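PDB 3KUV: fluoroacetyl coenzyme A thioesterase from Streptomyces cattleya, which hydrolyses fluoroacetyl-CoA to fluoroacetate and CoA before it can react with citrate synthase, and so confers fluoroacetate resistance. Local coordinates for residues Phe15-His20 and Ala78-Gly83. The protein carries 1 engineered substitution. Residues are numbered along the deposited sequence; the frame is centred on the assembly and turned at random.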
loop_
_atom_site.group_PDB
_atom_site.type_symbol
_atom_site.label_atom_id
_atom_site.label_comp_id
_atom_site.label_asym_id
_atom_site.label_seq_id
_atom_site.Cartn_x
_atom_site.Cartn_y
_atom_site.Cartn_z
ATOM N N PHE B 15 -3.898 -4.130 -15.474
ATOM C CA PHE B 15 -4.997 -4.462 -14.568
ATOM C C PHE B 15 -6.102 -3.472 -14.751
ATOM O O PHE B 15 -5.940 -2.269 -14.466
ATOM C CB PHE B 15 -4.499 -4.343 -13.097
ATOM C CG PHE B 15 -5.566 -4.706 -12.096
ATOM C CD1 PHE B 15 -6.057 -6.032 -11.976
ATOM C CD2 PHE B 15 -6.049 -3.704 -11.249
ATOM C CE1 PHE B 15 -7.072 -6.292 -10.934
ATOM C CE2 PHE B 15 -6.969 -4.001 -10.262
ATOM C CZ PHE B 15 -7.476 -5.257 -10.113
ATOM N N VAL B 16 -7.259 -3.927 -15.253
ATOM C CA VAL B 16 -8.433 -3.035 -15.328
ATOM C C VAL B 16 -8.996 -2.843 -13.910
ATOM O O VAL B 16 -9.318 -3.825 -13.236
ATOM C CB VAL B 16 -9.508 -3.680 -16.233
ATOM C CG1 VAL B 16 -10.828 -2.778 -16.297
ATOM C CG2 VAL B 16 -8.960 -3.810 -17.664
ATOM N N VAL B 17 -9.052 -1.572 -13.426
ATOM C CA VAL B 17 -9.516 -1.367 -12.057
ATOM C C VAL B 17 -11.040 -1.625 -11.946
ATOM O O VAL B 17 -11.802 -0.917 -12.615
ATOM C CB VAL B 17 -9.220 0.131 -11.652
ATOM C CG1 VAL B 17 -9.731 0.450 -10.196
ATOM C CG2 VAL B 17 -7.673 0.440 -11.731
ATOM N N PRO B 18 -11.418 -2.603 -11.091
ATOM C CA PRO B 18 -12.867 -2.853 -10.867
ATOM C C PRO B 18 -13.382 -1.912 -9.755
ATOM O O PRO B 18 -12.603 -1.281 -8.999
ATOM C CB PRO B 18 -12.895 -4.296 -10.378
ATOM C CG PRO B 18 -11.603 -4.465 -9.574
ATOM C CD PRO B 18 -10.587 -3.490 -10.267
ATOM N N PRO B 19 -14.732 -1.836 -9.656
ATOM C CA PRO B 19 -15.324 -0.986 -8.626
ATOM C C PRO B 19 -14.875 -1.339 -7.217
ATOM O O PRO B 19 -14.849 -0.419 -6.354
ATOM C CB PRO B 19 -16.847 -1.236 -8.798
ATOM C CG PRO B 19 -16.957 -1.559 -10.277
ATOM C CD PRO B 19 -15.744 -2.433 -10.564
ATOM N N HIS B 20 -14.562 -2.591 -6.903
ATOM C CA HIS B 20 -14.197 -2.962 -5.540
ATOM C C HIS B 20 -12.722 -2.710 -5.142
ATOM O O HIS B 20 -12.276 -3.184 -4.133
ATOM C CB HIS B 20 -14.566 -4.442 -5.233
ATOM C CG HIS B 20 -13.943 -5.426 -6.164
ATOM N ND1 HIS B 20 -14.510 -5.744 -7.392
ATOM C CD2 HIS B 20 -12.810 -6.162 -6.056
ATOM C CE1 HIS B 20 -13.741 -6.644 -7.991
ATOM N NE2 HIS B 20 -12.699 -6.902 -7.222
ATOM N N ALA B 78 -1.701 11.122 -9.562
ATOM C CA ALA B 78 -3.038 11.327 -10.164
ATOM C C ALA B 78 -3.945 10.222 -9.698
ATOM O O ALA B 78 -3.466 9.131 -9.365
ATOM C CB ALA B 78 -2.964 11.353 -11.724
ATOM N N ALA B 79 -5.264 10.422 -9.755
ATOM C CA ALA B 79 -6.217 9.492 -9.237
ATOM C C ALA B 79 -6.935 8.767 -10.408
ATOM O O ALA B 79 -7.052 9.290 -11.529
ATOM C CB ALA B 79 -7.246 10.212 -8.356
ATOM N N THR B 80 -7.356 7.521 -10.115
ATOM C CA THR B 80 -7.857 6.631 -11.202
ATOM C C THR B 80 -9.213 6.055 -10.800
ATOM O O THR B 80 -9.343 5.350 -9.824
ATOM C CB THR B 80 -6.870 5.424 -11.370
ATOM O OG1 THR B 80 -5.552 5.910 -11.707
ATOM C CG2 THR B 80 -7.293 4.413 -12.468
ATOM N N PRO B 81 -10.272 6.343 -11.582
ATOM C CA PRO B 81 -11.587 5.708 -11.348
ATOM C C PRO B 81 -11.614 4.286 -11.852
ATOM O O PRO B 81 -10.825 3.925 -12.748
ATOM C CB PRO B 81 -12.497 6.558 -12.277
ATOM C CG PRO B 81 -11.609 6.981 -13.422
ATOM C CD PRO B 81 -10.200 7.192 -12.780
ATOM N N PRO B 82 -12.563 3.526 -11.372
ATOM C CA PRO B 82 -12.768 2.146 -11.937
ATOM C C PRO B 82 -13.045 2.225 -13.427
ATOM O O PRO B 82 -13.601 3.184 -13.968
ATOM C CB PRO B 82 -13.999 1.647 -11.209
ATOM C CG PRO B 82 -13.990 2.454 -9.854
ATOM C CD PRO B 82 -13.506 3.804 -10.255
ATOM N N GLY B 83 -12.509 1.253 -14.114
ATOM C CA GLY B 83 -12.758 1.069 -15.548
ATOM C C GLY B 83 -11.566 1.424 -16.417
ATOM O O GLY B 83 -11.441 0.926 -17.598
#
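Val16, the last residue of strand 10-16, which is outermost in this chain's sheet, lays its CG1 methyl 4.0 Å from Gly83 O, a loose van der Waals contact of a methyl with a carbonyl oxygen at the exposed border. Val17 gives the largest share of its segment, with Pro82 as its main counterpart. With CG1 anti to the backbone N (chi1 178°), that methyl rests 3.9 Å from Pro82 CA, while CG2 reaches the CG2 methyl of Thr80 at 4.1 Å. A branched, wholly apolar side chain suits this buried spot, where it also touches Phe40 of the substrate-binding segment. Thr80 presents its methyl to the valine and turns OG1 aside, to a hydrogen bond with Asp108, which satisfies the hydroxyl. The carbonyl of Val17 accepts the N-H of Gly83, N to O 2.7 Å, one rung beyond the backbone pairings Phe15-Val86 and Val17-Leu84. Gly83 has a positive phi of 108°, at which a side chain would press on the preceding carbonyl oxygen, so glycine fits the turn. Pro82, with no N-H to offer, lies over the Val17-Pro19 backbone, its CB 3.9 Å from Pro19 N, and touches the Pro19 ring only loosely. One backbone hydrogen bond thus fixes the spacing of loop and strand end in this hot dog fold, while the valines, the threonine methyl and the prolines add nondirectional packing.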